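Taurocyamine kinase (Schistosoma mansoni, PDB 4WOD) catalyses the reversible transfer of phosphate from ATP to taurocyamine, a magnesium-dependent phosphagen kinase reaction, through two fused guanidino kinase repeats in one chain. Local coordinates at residues F455-P460 against F619-K624; A459-D464 against G692-Q697; Y165-M170 against I199-G204; F183-D188 against L216-E221. The protein carries 4 engineered substitutions. All coordinates share one frame; numbering follows the deposited sequence.

Contact 1. Residues F455-P460 against F619-K624; sequences FKHPAP and FAHSDK
His457 and Asp623 meet backbone to backbone where the long loop that follows helix 437-448 passes the turn at the end of the short strand 621-622. His457 N gives its hydrogen to Asp623 O along a nearly straight path, 170° at the hydrogen, and lies in the carbonyl plane. At 2.5 Å from His457 N to Asp623 O the modelled bond is unusually short, so its exact length is doubtful. Beside this bond the side chains of Lys456 and Asp623 run side by side in the same direction. They end in a salt bridge of 3.4 Å between Lys456 NZ and Asp623 OD2, weak as a hydrogen bond.

The next acceptor along is Pro458 O, which has two donors. His457 ND1 donates to Pro458 O at 3.0 Å, meeting a lone pair of that oxygen in the carbonyl plane, although the oxygen sits 28° out of the imidazole plane. Having CG anti to the backbone N (chi1 -167°) swings the ring round for this bond. A water donates to Pro458 O at 2.7 Å and lies 3.0 Å from His621 NE2, at the edge of that ring and in its plane, so it joins the two segments. Pro460 CD packs against His621 at the same end, and Tyr627 meets the His621 ring edge-to-face. Ser622 OG looks elsewhere, bonding to Tyr625 N within the hairpin formed with strand 626-627. With one direct backbone bond, a bridging water and a long ion pair, the contact is a polar surface join that leans on backbone groups and one water more than on charge.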
loop_
_atom_site.group_PDB
_atom_site.type_symbol
_atom_site.label_atom_id
_atom_site.label_comp_id
_atom_site.label_asym_id
_atom_site.label_seq_id
_atom_site.Cartn_x
_atom_site.Cartn_y
_atom_site.Cartn_z
ATOM N N PHE A 455 40.256 -16.972 -10.358
ATOM C CA PHE A 455 40.911 -15.714 -9.990
ATOM C C PHE A 455 40.037 -14.768 -9.159
ATOM O O PHE A 455 38.823 -14.672 -9.377
ATOM C CB PHE A 455 41.375 -14.978 -11.253
ATOM C CG PHE A 455 42.350 -15.762 -12.091
ATOM C CD1 PHE A 455 43.690 -15.837 -11.731
ATOM C CD2 PHE A 455 41.929 -16.417 -13.248
ATOM C CE1 PHE A 455 44.599 -16.557 -12.495
ATOM C CE2 PHE A 455 42.835 -17.137 -14.024
ATOM C CZ PHE A 455 44.176 -17.205 -13.644
ATOM N N LYS A 456 40.665 -14.062 -8.222
ATOM C CA LYS A 456 39.992 -12.985 -7.503
ATOM C C LYS A 456 39.510 -11.949 -8.501
ATOM O O LYS A 456 40.223 -11.657 -9.473
ATOM C CB LYS A 456 40.922 -12.306 -6.494
ATOM C CG LYS A 456 41.929 -13.201 -5.813
ATOM C CD LYS A 456 42.916 -12.342 -5.033
ATOM C CE LYS A 456 43.832 -13.190 -4.159
ATOM N NZ LYS A 456 43.044 -13.913 -3.129
ATOM N N HIS A 457 38.311 -11.410 -8.267
ATOM C CA HIS A 457 37.773 -10.275 -9.035
ATOM C C HIS A 457 38.857 -9.218 -9.129
ATOM O O HIS A 457 39.621 -9.027 -8.187
ATOM C CB HIS A 457 36.508 -9.692 -8.354
ATOM C CG HIS A 457 35.709 -8.745 -9.213
ATOM N ND1 HIS A 457 35.913 -7.379 -9.213
ATOM C CD2 HIS A 457 34.697 -8.971 -10.090
ATOM C CE1 HIS A 457 35.065 -6.804 -10.052
ATOM N NE2 HIS A 457 34.320 -7.749 -10.601
ATOM N N PRO A 458 38.956 -8.551 -10.290
ATOM C CA PRO A 458 39.935 -7.466 -10.416
ATOM C C PRO A 458 39.791 -6.473 -9.263
ATOM O O PRO A 458 38.665 -6.227 -8.820
ATOM C CB PRO A 458 39.571 -6.796 -11.768
ATOM C CG PRO A 458 38.300 -7.464 -12.263
ATOM C CD PRO A 458 38.233 -8.792 -11.558
ATOM N N ALA A 459 40.898 -5.949 -8.744
ATOM C CA ALA A 459 40.817 -4.859 -7.772
ATOM C C ALA A 459 40.121 -3.677 -8.432
ATOM O O ALA A 459 40.025 -3.627 -9.660
ATOM C CB ALA A 459 42.207 -4.462 -7.271
ATOM N N PRO A 460 39.592 -2.746 -7.623
ATOM C CA PRO A 460 39.075 -1.511 -8.212
ATOM C C PRO A 460 40.095 -0.901 -9.168
ATOM O O PRO A 460 41.205 -0.577 -8.756
ATOM C CB PRO A 460 38.827 -0.611 -6.989
ATOM C CG PRO A 460 39.133 -1.467 -5.763
ATOM C CD PRO A 460 39.173 -2.884 -6.220
ATOM N N PHE A 619 34.048 -0.552 2.308
ATOM C CA PHE A 619 32.989 -0.991 1.396
ATOM C C PHE A 619 32.956 -2.513 1.328
ATOM O O PHE A 619 33.992 -3.136 1.178
ATOM C CB PHE A 619 33.194 -0.437 -0.016
ATOM C CG PHE A 619 33.125 1.057 -0.097
ATOM C CD1 PHE A 619 32.263 1.768 0.724
ATOM C CD2 PHE A 619 33.960 1.749 -0.954
ATOM C CE1 PHE A 619 32.218 3.156 0.665
ATOM C CE2 PHE A 619 33.903 3.147 -1.025
ATOM C CZ PHE A 619 33.039 3.837 -0.215
ATOM N N ALA A 620 31.777 -3.113 1.432
ATOM C CA ALA A 620 31.679 -4.568 1.266
ATOM C C ALA A 620 32.211 -5.014 -0.126
ATOM O O ALA A 620 31.746 -4.545 -1.163
ATOM C CB ALA A 620 30.220 -5.022 1.469
ATOM N N HIS A 621 33.191 -5.911 -0.152
ATOM C CA HIS A 621 33.812 -6.325 -1.418
ATOM C C HIS A 621 34.089 -7.830 -1.444
ATOM O O HIS A 621 34.445 -8.409 -0.427
ATOM C CB HIS A 621 35.117 -5.546 -1.655
ATOM C CG HIS A 621 35.745 -5.794 -2.996
ATOM N ND1 HIS A 621 36.616 -6.842 -3.230
ATOM C CD2 HIS A 621 35.661 -5.109 -4.163
ATOM C CE1 HIS A 621 37.018 -6.804 -4.490
ATOM N NE2 HIS A 621 36.456 -5.761 -5.077
ATOM N N SER A 622 33.956 -8.447 -2.616
ATOM C CA SER A 622 34.096 -9.897 -2.734
ATOM C C SER A 622 35.191 -10.323 -3.712
ATOM O O SER A 622 35.345 -9.748 -4.785
ATOM C CB SER A 622 32.759 -10.505 -3.173
ATOM O OG SER A 622 32.933 -11.811 -3.676
ATOM N N ASP A 623 35.937 -11.359 -3.347
ATOM C CA ASP A 623 36.922 -11.926 -4.261
ATOM C C ASP A 623 36.223 -12.522 -5.494
ATOM O O ASP A 623 36.730 -12.447 -6.611
ATOM C CB ASP A 623 37.760 -12.990 -3.550
ATOM C CG ASP A 623 38.989 -12.418 -2.872
ATOM O OD1 ASP A 623 39.171 -11.177 -2.871
ATOM O OD2 ASP A 623 39.780 -13.225 -2.333
ATOM N N LYS A 624 35.048 -13.096 -5.269
ATOM C CA LYS A 624 34.206 -13.640 -6.331
ATOM C C LYS A 624 33.549 -12.532 -7.184
ATOM O O LYS A 624 33.685 -12.519 -8.414
ATOM C CB LYS A 624 33.101 -14.538 -5.736
ATOM C CG LYS A 624 33.588 -15.658 -4.790
ATOM C CD LYS A 624 32.446 -16.604 -4.348
ATOM C CE LYS A 624 31.520 -15.976 -3.312
ATOM N NZ LYS A 624 32.108 -15.821 -1.943
HETATM O O HOH W 1 36.802 -4.565 -7.860
#

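Contact 2. Residues A459-D464 against G692-Q697; sequences APTFGD and GLTELQ
Thr461 lies against Thr694, the N-cap of the carboxy-terminal helix 695-715, and Thr694 and Gln697 form a capping box. Gln697 N donates to Thr694 OG1 at 3.2 Å, and Thr694 N returns the bond to Gln697 OE1 at 2.8 Å. The threonine manages this by holding OG1 between its backbone N and carbonyl carbon (chi1 65°), which turns its methyl to the loop. There Thr694 CG2 rests 3.7 Å from Thr461 CB, while Thr461 OG1 bonds back to Ala459 O.

In the first turn of the helix, Glu695 folds over at chi2 (80°) instead of stretching out. The bend brings OE1 to the loop backbone, where Thr461 N donates to Glu695 OE1 at 3.1 Å from above the carboxylate plane, 40° out of it. Glu695 CG meanwhile touches the edge of the Phe462 ring, 3.7 Å from CE1. Phe462 also packs on Ile607 and Asn611 of helix 599-614, so it touches both that helix and the start of helix 695-715. A backbone-to-backbone link, weak at 3.4 Å, runs from Leu696 N to Thr461 O. Further along, the two methyls of Leu696 divide their work: CD2 lies 3.9 Å from Gly463 CA, and CD1 is 3.5 Å from Phe462 O, a carbonyl oxygen also hydrogen-bonded to Tyr603 OH.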
loop_
_atom_site.group_PDB
_atom_site.type_symbol
_atom_site.label_atom_id
_atom_site.label_comp_id
_atom_site.label_asym_id
_atom_site.label_seq_id
_atom_site.Cartn_x
_atom_site.Cartn_y
_atom_site.Cartn_z
ATOM N N ALA A 459 40.898 -5.949 -8.744
ATOM C CA ALA A 459 40.817 -4.859 -7.772
ATOM C C ALA A 459 40.121 -3.677 -8.432
ATOM O O ALA A 459 40.025 -3.627 -9.660
ATOM C CB ALA A 459 42.207 -4.462 -7.271
ATOM N N PRO A 460 39.592 -2.746 -7.623
ATOM C CA PRO A 460 39.075 -1.511 -8.212
ATOM C C PRO A 460 40.095 -0.901 -9.168
ATOM O O PRO A 460 41.205 -0.577 -8.756
ATOM C CB PRO A 460 38.827 -0.611 -6.989
ATOM C CG PRO A 460 39.133 -1.467 -5.763
ATOM C CD PRO A 460 39.173 -2.884 -6.220
ATOM N N THR A 461 39.733 -0.798 -10.440
ATOM C CA THR A 461 40.635 -0.261 -11.457
ATOM C C THR A 461 39.964 0.959 -12.083
ATOM O O THR A 461 39.274 0.845 -13.091
ATOM C CB THR A 461 40.969 -1.311 -12.539
ATOM O OG1 THR A 461 41.475 -2.501 -11.919
ATOM C CG2 THR A 461 42.002 -0.780 -13.523
ATOM N N PHE A 462 40.158 2.112 -11.444
ATOM C CA PHE A 462 39.524 3.368 -11.845
ATOM C C PHE A 462 40.283 4.037 -12.990
ATOM O O PHE A 462 39.698 4.768 -13.792
ATOM C CB PHE A 462 39.445 4.326 -10.653
ATOM C CG PHE A 462 38.622 3.809 -9.497
ATOM C CD1 PHE A 462 37.370 3.253 -9.709
ATOM C CD2 PHE A 462 39.097 3.905 -8.201
ATOM C CE1 PHE A 462 36.607 2.787 -8.641
ATOM C CE2 PHE A 462 38.335 3.451 -7.120
ATOM C CZ PHE A 462 37.096 2.891 -7.341
ATOM N N GLY A 463 41.592 3.798 -13.044
ATOM C CA GLY A 463 42.432 4.353 -14.093
ATOM C C GLY A 463 43.156 5.604 -13.635
ATOM O O GLY A 463 42.966 6.069 -12.515
ATOM N N ASP A 464 43.995 6.146 -14.511
ATOM C CA ASP A 464 44.687 7.409 -14.266
ATOM C C ASP A 464 43.736 8.556 -14.566
ATOM O O ASP A 464 43.431 8.828 -15.728
ATOM C CB ASP A 464 45.951 7.510 -15.138
ATOM C CG ASP A 464 46.792 8.743 -14.833
ATOM O OD1 ASP A 464 46.243 9.795 -14.440
ATOM O OD2 ASP A 464 48.023 8.654 -15.002
ATOM N N GLY A 692 32.573 -8.360 -14.436
ATOM C CA GLY A 692 33.428 -8.998 -15.422
ATOM C C GLY A 692 34.254 -8.009 -16.219
ATOM O O GLY A 692 34.893 -8.363 -17.208
ATOM N N LEU A 693 34.251 -6.756 -15.782
ATOM C CA LEU A 693 35.005 -5.713 -16.457
ATOM C C LEU A 693 35.441 -4.673 -15.422
ATOM O O LEU A 693 34.930 -4.664 -14.299
ATOM C CB LEU A 693 34.163 -5.080 -17.575
ATOM C CG LEU A 693 33.113 -4.010 -17.232
ATOM C CD1 LEU A 693 32.472 -3.471 -18.516
ATOM C CD2 LEU A 693 32.033 -4.499 -16.277
ATOM N N THR A 694 36.393 -3.811 -15.767
ATOM C CA THR A 694 36.809 -2.793 -14.804
ATOM C C THR A 694 35.918 -1.553 -14.913
ATOM O O THR A 694 35.118 -1.428 -15.846
ATOM C CB THR A 694 38.282 -2.380 -14.987
ATOM O OG1 THR A 694 38.433 -1.744 -16.256
ATOM C CG2 THR A 694 39.216 -3.597 -14.889
ATOM N N GLU A 695 36.061 -0.644 -13.953
ATOM C CA GLU A 695 35.302 0.601 -13.944
ATOM C C GLU A 695 35.650 1.410 -15.192
ATOM O O GLU A 695 34.780 1.913 -15.905
ATOM C CB GLU A 695 35.596 1.403 -12.666
ATOM C CG GLU A 695 34.967 0.842 -11.372
ATOM C CD GLU A 695 35.729 -0.327 -10.744
ATOM O OE1 GLU A 695 36.781 -0.722 -11.274
ATOM O OE2 GLU A 695 35.270 -0.854 -9.707
ATOM N N LEU A 696 36.945 1.506 -15.459
ATOM C CA LEU A 696 37.441 2.181 -16.653
ATOM C C LEU A 696 36.823 1.603 -17.933
ATOM O O LEU A 696 36.356 2.347 -18.800
ATOM C CB LEU A 696 38.968 2.085 -16.699
ATOM C CG LEU A 696 39.695 3.056 -17.625
ATOM C CD1 LEU A 696 39.334 4.496 -17.279
ATOM C CD2 LEU A 696 41.188 2.830 -17.504
ATOM N N GLN A 697 36.796 0.278 -18.045
ATOM C CA GLN A 697 36.203 -0.342 -19.220
ATOM C C GLN A 697 34.705 -0.055 -19.280
ATOM O O GLN A 697 34.167 0.209 -20.360
ATOM C CB GLN A 697 36.474 -1.856 -19.239
ATOM C CG GLN A 697 37.953 -2.194 -19.382
ATOM C CD GLN A 697 38.277 -3.659 -19.118
ATOM O OE1 GLN A 697 37.666 -4.318 -18.265
ATOM N NE2 GLN A 697 39.247 -4.177 -19.861
HETATM O O HOH W 2 37.424 -3.631 -11.427
#

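Contact 3. Residues Y165-M170 against I199-G204; sequences YPLTGM and IDWPTG
The carbonyl O of Asp200 is gripped twice by Thr203, the residue that adjoins Thr168 across this contact. Thr203 N donates to Asp200 O at 2.9 Å, and Thr203 OG1 adds a second bond to Asp200 O in the carbonyl plane, modelled at 2.5 Å, a length so short that it is doubtful. The turn they close contains a cis peptide bond between Trp201 and Pro202. It doubles the chain back so that Pro202 CB sits over one face of the Trp201 indole, toward its rim.

Opposite stands a type II turn from Leu167 to Met170, just after edge strand 162-166 and closed by a bond from Met170 N to Leu167 O. Its Leu167 fits beside the cis proline and the tryptophan. Leu167 CB is 3.9 Å from Pro202 CB, and the leucine branch CD2 comes to 3.5 Å from Trp201 CH2, approaching the indole at a slant. On the outer side, the Thr168 hydroxyl is anti to its own carbonyl carbon (chi1 -54°). From there Thr168 OG1 gives a weak hydrogen bond of 3.3 Å to Pro202 O and lies close to Thr203 CA.

The two turns stand at neighbouring ends of paired strands: Leu167 is backbone-bonded to Arg205, next to strand 206-210. Asp200 has a salt bridge to Arg142 of helix 139-154, tying the cis-proline turn to the helix. Across the contact itself the one polar link is weak, so cohesion probably comes chiefly from the apolar fit of Leu167, Pro202 and Trp201, with each turn held in shape by its own bonds.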
loop_
_atom_site.group_PDB
_atom_site.type_symbol
_atom_site.label_atom_id
_atom_site.label_comp_id
_atom_site.label_asym_id
_atom_site.label_seq_id
_atom_site.Cartn_x
_atom_site.Cartn_y
_atom_site.Cartn_z
ATOM N N TYR A 165 -34.102 0.301 25.021
ATOM C CA TYR A 165 -33.726 1.512 25.745
ATOM C C TYR A 165 -33.810 2.743 24.854
ATOM O O TYR A 165 -32.884 3.004 24.087
ATOM C CB TYR A 165 -32.297 1.402 26.288
ATOM C CG TYR A 165 -32.043 0.183 27.146
ATOM C CD1 TYR A 165 -32.115 0.261 28.534
ATOM C CD2 TYR A 165 -31.736 -1.042 26.574
ATOM C CE1 TYR A 165 -31.882 -0.850 29.328
ATOM C CE2 TYR A 165 -31.505 -2.163 27.361
ATOM C CZ TYR A 165 -31.580 -2.058 28.738
ATOM O OH TYR A 165 -31.351 -3.163 29.531
ATOM N N PRO A 166 -34.910 3.512 24.950
ATOM C CA PRO A 166 -34.935 4.768 24.191
ATOM C C PRO A 166 -33.921 5.757 24.754
ATOM O O PRO A 166 -33.796 5.868 25.978
ATOM C CB PRO A 166 -36.375 5.270 24.374
ATOM C CG PRO A 166 -36.862 4.579 25.630
ATOM C CD PRO A 166 -36.175 3.256 25.664
ATOM N N LEU A 167 -33.193 6.442 23.874
ATOM C CA LEU A 167 -32.201 7.431 24.289
ATOM C C LEU A 167 -32.826 8.535 25.113
ATOM O O LEU A 167 -32.266 8.975 26.129
ATOM C CB LEU A 167 -31.504 8.050 23.072
ATOM C CG LEU A 167 -30.145 7.462 22.693
ATOM C CD1 LEU A 167 -30.226 5.952 22.550
ATOM C CD2 LEU A 167 -29.594 8.108 21.419
ATOM N N THR A 168 -33.982 8.998 24.653
ATOM C CA THR A 168 -34.702 10.054 25.333
ATOM C C THR A 168 -35.108 9.577 26.721
ATOM O O THR A 168 -35.700 8.512 26.873
ATOM C CB THR A 168 -35.946 10.493 24.530
ATOM O OG1 THR A 168 -35.549 10.840 23.196
ATOM C CG2 THR A 168 -36.564 11.697 25.159
ATOM N N GLY A 169 -34.752 10.356 27.735
ATOM C CA GLY A 169 -35.046 9.977 29.101
ATOM C C GLY A 169 -34.070 9.034 29.797
ATOM O O GLY A 169 -34.087 8.918 31.028
ATOM N N MET A 170 -33.235 8.350 29.018
ATOM C CA MET A 170 -32.165 7.520 29.567
ATOM C C MET A 170 -31.354 8.308 30.601
ATOM O O MET A 170 -30.941 9.440 30.350
ATOM C CB MET A 170 -31.251 7.022 28.440
ATOM C CG MET A 170 -30.230 5.971 28.838
ATOM S SD MET A 170 -29.130 5.509 27.475
ATOM C CE MET A 170 -30.253 4.708 26.347
ATOM N N ILE A 199 -30.184 15.539 14.049
ATOM C CA ILE A 199 -31.282 16.478 14.127
ATOM C C ILE A 199 -32.323 15.954 15.136
ATOM O O ILE A 199 -32.621 14.755 15.159
ATOM C CB ILE A 199 -31.895 16.694 12.736
ATOM C CG1 ILE A 199 -30.826 17.275 11.793
ATOM C CG2 ILE A 199 -33.160 17.554 12.797
ATOM C CD1 ILE A 199 -31.247 17.324 10.366
ATOM N N ASP A 200 -32.825 16.854 15.981
ATOM C CA ASP A 200 -33.791 16.543 17.043
ATOM C C ASP A 200 -33.239 15.535 18.053
ATOM O O ASP A 200 -34.008 14.761 18.625
ATOM C CB ASP A 200 -35.101 15.995 16.469
ATOM C CG ASP A 200 -35.722 16.899 15.411
ATOM O OD1 ASP A 200 -35.781 18.117 15.629
ATOM O OD2 ASP A 200 -36.151 16.378 14.348
ATOM N N TRP A 201 -31.924 15.549 18.265
ATOM C CA TRP A 201 -31.258 14.672 19.243
ATOM C C TRP A 201 -31.834 14.924 20.639
ATOM O O TRP A 201 -31.983 16.069 21.030
ATOM C CB TRP A 201 -29.741 14.926 19.244
ATOM C CG TRP A 201 -28.965 13.991 20.116
ATOM C CD1 TRP A 201 -28.583 14.205 21.417
ATOM C CD2 TRP A 201 -28.481 12.686 19.770
ATOM N NE1 TRP A 201 -27.889 13.119 21.894
ATOM C CE2 TRP A 201 -27.814 12.170 20.911
ATOM C CE3 TRP A 201 -28.540 11.903 18.610
ATOM C CZ2 TRP A 201 -27.216 10.912 20.921
ATOM C CZ3 TRP A 201 -27.942 10.651 18.625
ATOM C CH2 TRP A 201 -27.291 10.168 19.774
ATOM N N PRO A 202 -32.138 13.868 21.406
ATOM C CA PRO A 202 -31.912 12.454 21.128
ATOM C C PRO A 202 -33.197 11.734 20.765
ATOM O O PRO A 202 -33.252 10.529 20.899
ATOM C CB PRO A 202 -31.396 11.948 22.464
ATOM C CG PRO A 202 -32.295 12.687 23.441
ATOM C CD PRO A 202 -32.599 14.048 22.800
ATOM N N THR A 203 -34.216 12.458 20.313
ATOM C CA THR A 203 -35.520 11.835 20.075
ATOM C C THR A 203 -35.525 10.855 18.897
ATOM O O THR A 203 -34.742 10.976 17.938
ATOM C CB THR A 203 -36.622 12.908 19.843
ATOM O OG1 THR A 203 -36.315 13.685 18.682
ATOM C CG2 THR A 203 -36.727 13.842 21.052
ATOM N N GLY A 204 -36.434 9.887 18.964
ATOM C CA GLY A 204 -36.607 8.966 17.856
ATOM C C GLY A 204 -35.524 7.906 17.757
ATOM O O GLY A 204 -35.456 7.182 16.776
#

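Contact 4. Residues F183-D188 against L216-E221; sequences FLFRND and LVWINE
The Phe185 ring carries Glu221 on one face and turns an edge to the indole of Trp218. Glu221 CB stands almost exactly above the ring centre, 3.5 Å from the centroid of Phe185, and its CG is closer still to the rim, 3.3 Å from Phe185 CD1. The edge-to-face pair with the five-membered ring of Trp218 has centroids 4.8 Å apart and planes at 60°. Phe185 CB covers the other half of the indole, 3.8 Å above the centroid of the six-membered ring of Trp218. Placing CG between the backbone N and carbonyl carbon (chi1 57°) lets both CB and the ring of Phe185 lie over that one surface.

Trp218 belongs to strand 215-219 of the antiparallel sheet in the catalytic domain, and the loop between helices 172-180 and 190-194 packs across it. At the indole edge, Trp218 NE1 donates to Phe183 O at 2.9 Å, coming in 42° above the carbonyl plane. Leu216 CD1 lies 3.6 Å from Phe183 O. A water between the loop and the residues that follow the strand donates to both Arg186 O and Glu221 OE2, while the Glu221 side chain packs on Arg226, predicted to bind ATP.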
loop_
_atom_site.group_PDB
_atom_site.type_symbol
_atom_site.label_atom_id
_atom_site.label_comp_id
_atom_site.label_asym_id
_atom_site.label_seq_id
_atom_site.Cartn_x
_atom_site.Cartn_y
_atom_site.Cartn_z
ATOM N N PHE A 183 -22.543 -0.698 24.062
ATOM C CA PHE A 183 -23.859 -0.928 23.489
ATOM C C PHE A 183 -24.487 0.365 22.984
ATOM O O PHE A 183 -25.431 0.340 22.196
ATOM C CB PHE A 183 -24.776 -1.581 24.515
ATOM C CG PHE A 183 -24.337 -2.956 24.917
ATOM C CD1 PHE A 183 -23.585 -3.733 24.049
ATOM C CD2 PHE A 183 -24.659 -3.464 26.164
ATOM C CE1 PHE A 183 -23.172 -5.006 24.415
ATOM C CE2 PHE A 183 -24.253 -4.739 26.539
ATOM C CZ PHE A 183 -23.508 -5.509 25.662
ATOM N N LEU A 184 -23.972 1.500 23.436
ATOM C CA LEU A 184 -24.646 2.762 23.155
ATOM C C LEU A 184 -23.863 3.624 22.178
ATOM O O LEU A 184 -22.636 3.717 22.250
ATOM C CB LEU A 184 -24.892 3.536 24.446
ATOM C CG LEU A 184 -25.741 4.799 24.306
ATOM C CD1 LEU A 184 -27.061 4.470 23.618
ATOM C CD2 LEU A 184 -25.977 5.433 25.666
ATOM N N PHE A 185 -24.589 4.260 21.265
ATOM C CA PHE A 185 -23.966 5.164 20.323
ATOM C C PHE A 185 -24.101 6.584 20.814
ATOM O O PHE A 185 -24.999 6.892 21.600
ATOM C CB PHE A 185 -24.572 5.015 18.930
ATOM C CG PHE A 185 -26.069 5.225 18.863
ATOM C CD1 PHE A 185 -26.601 6.486 18.643
ATOM C CD2 PHE A 185 -26.939 4.146 18.935
ATOM C CE1 PHE A 185 -27.963 6.669 18.513
ATOM C CE2 PHE A 185 -28.302 4.327 18.828
ATOM C CZ PHE A 185 -28.815 5.593 18.613
ATOM N N ARG A 186 -23.203 7.446 20.351
ATOM C CA ARG A 186 -23.179 8.833 20.797
ATOM C C ARG A 186 -23.215 9.771 19.600
ATOM O O ARG A 186 -23.000 9.345 18.467
ATOM C CB ARG A 186 -21.933 9.110 21.650
ATOM C CG ARG A 186 -21.904 8.375 22.985
ATOM C CD ARG A 186 -20.606 8.651 23.743
ATOM N NE ARG A 186 -19.429 8.512 22.887
ATOM C CZ ARG A 186 -18.220 8.969 23.199
ATOM N NH1 ARG A 186 -18.021 9.590 24.356
ATOM N NH2 ARG A 186 -17.205 8.802 22.358
ATOM N N ASN A 187 -23.502 11.041 19.860
ATOM C CA ASN A 187 -23.470 12.061 18.826
ATOM C C ASN A 187 -22.087 12.686 18.720
ATOM O O ASN A 187 -21.915 13.871 18.985
ATOM C CB ASN A 187 -24.522 13.144 19.092
ATOM C CG ASN A 187 -24.473 13.683 20.521
ATOM O OD1 ASN A 187 -24.263 12.936 21.476
ATOM N ND2 ASN A 187 -24.676 14.987 20.667
ATOM N N ASP A 188 -21.103 11.892 18.321
ATOM C CA ASP A 188 -19.723 12.371 18.315
ATOM C C ASP A 188 -19.007 12.293 16.955
ATOM O O ASP A 188 -17.796 12.473 16.889
ATOM C CB ASP A 188 -18.914 11.601 19.371
ATOM C CG ASP A 188 -18.794 10.114 19.062
ATOM O OD1 ASP A 188 -19.511 9.606 18.164
ATOM O OD2 ASP A 188 -17.980 9.441 19.736
ATOM N N LEU A 216 -27.701 -6.987 19.377
ATOM C CA LEU A 216 -27.785 -5.565 19.701
ATOM C C LEU A 216 -28.388 -4.802 18.525
ATOM O O LEU A 216 -28.011 -5.059 17.359
ATOM C CB LEU A 216 -26.390 -5.032 20.036
ATOM C CG LEU A 216 -26.187 -3.518 20.104
ATOM C CD1 LEU A 216 -26.775 -2.934 21.386
ATOM C CD2 LEU A 216 -24.715 -3.147 19.972
ATOM N N VAL A 217 -29.337 -3.902 18.792
ATOM C CA VAL A 217 -29.947 -3.132 17.693
ATOM C C VAL A 217 -29.930 -1.628 17.925
ATOM O O VAL A 217 -30.368 -1.161 18.974
ATOM C CB VAL A 217 -31.416 -3.550 17.431
ATOM C CG1 VAL A 217 -31.974 -2.745 16.272
ATOM C CG2 VAL A 217 -31.515 -5.041 17.110
ATOM N N TRP A 218 -29.431 -0.879 16.939
ATOM C CA TRP A 218 -29.449 0.582 16.975
ATOM C C TRP A 218 -30.587 1.108 16.106
ATOM O O TRP A 218 -30.696 0.762 14.912
ATOM C CB TRP A 218 -28.111 1.152 16.494
ATOM C CG TRP A 218 -26.991 0.977 17.473
ATOM C CD1 TRP A 218 -27.074 0.452 18.733
ATOM C CD2 TRP A 218 -25.609 1.337 17.281
ATOM N NE1 TRP A 218 -25.840 0.468 19.334
ATOM C CE2 TRP A 218 -24.925 1.002 18.468
ATOM C CE3 TRP A 218 -24.892 1.908 16.223
ATOM C CZ2 TRP A 218 -23.549 1.220 18.626
ATOM C CZ3 TRP A 218 -23.526 2.129 16.382
ATOM C CH2 TRP A 218 -22.873 1.784 17.577
ATOM N N ILE A 219 -31.437 1.939 16.702
ATOM C CA ILE A 219 -32.541 2.546 15.983
ATOM C C ILE A 219 -32.251 4.019 15.713
ATOM O O ILE A 219 -32.062 4.800 16.648
ATOM C CB ILE A 219 -33.860 2.417 16.764
ATOM C CG1 ILE A 219 -34.150 0.941 17.067
ATOM C CG2 ILE A 219 -35.011 3.061 15.982
ATOM C CD1 ILE A 219 -35.527 0.710 17.632
ATOM N N ASN A 220 -32.190 4.368 14.428
ATOM C CA ASN A 220 -32.028 5.748 13.948
ATOM C C ASN A 220 -30.717 6.399 14.342
ATOM O O ASN A 220 -30.616 7.634 14.433
ATOM C CB ASN A 220 -33.216 6.595 14.404
ATOM C CG ASN A 220 -34.434 6.365 13.532
ATOM O OD1 ASN A 220 -34.283 6.048 12.355
ATOM N ND2 ASN A 220 -35.643 6.513 14.097
ATOM N N GLU A 221 -29.691 5.575 14.538
ATOM C CA GLU A 221 -28.357 6.110 14.797
ATOM C C GLU A 221 -27.795 6.761 13.527
ATOM O O GLU A 221 -27.119 7.788 13.587
ATOM C CB GLU A 221 -27.417 5.010 15.304
ATOM C CG GLU A 221 -25.984 5.493 15.549
ATOM C CD GLU A 221 -25.059 5.273 14.365
ATOM O OE1 GLU A 221 -25.294 4.327 13.584
ATOM O OE2 GLU A 221 -24.089 6.049 14.224
HETATM O O HOH W 3 -23.277 8.407 15.989
#

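The four contacts fall into two pairs on opposite sides of the chain's centre, contacts 3 and 4 lying in the first repeat. Contacts 1 and 2 share Ala459 and Pro460: one surface loop touches first a short hairpin, then the start of the last helix, and polar bonds, many to the backbone, do much of the joining. Contacts 3 and 4 are partly buried, interleave along the sequence and reach the same sheet; Leu167 meets Phe185 between them, and Gly204 O probably bonds with Asn220 ND2. Their chemistry is more apolar and aromatic. Contact 4 lies nearer the bound arginine, whereas contact 3 lies away from the annotated sites. About 62 Å separates the nearest atoms of contacts 1 and 3.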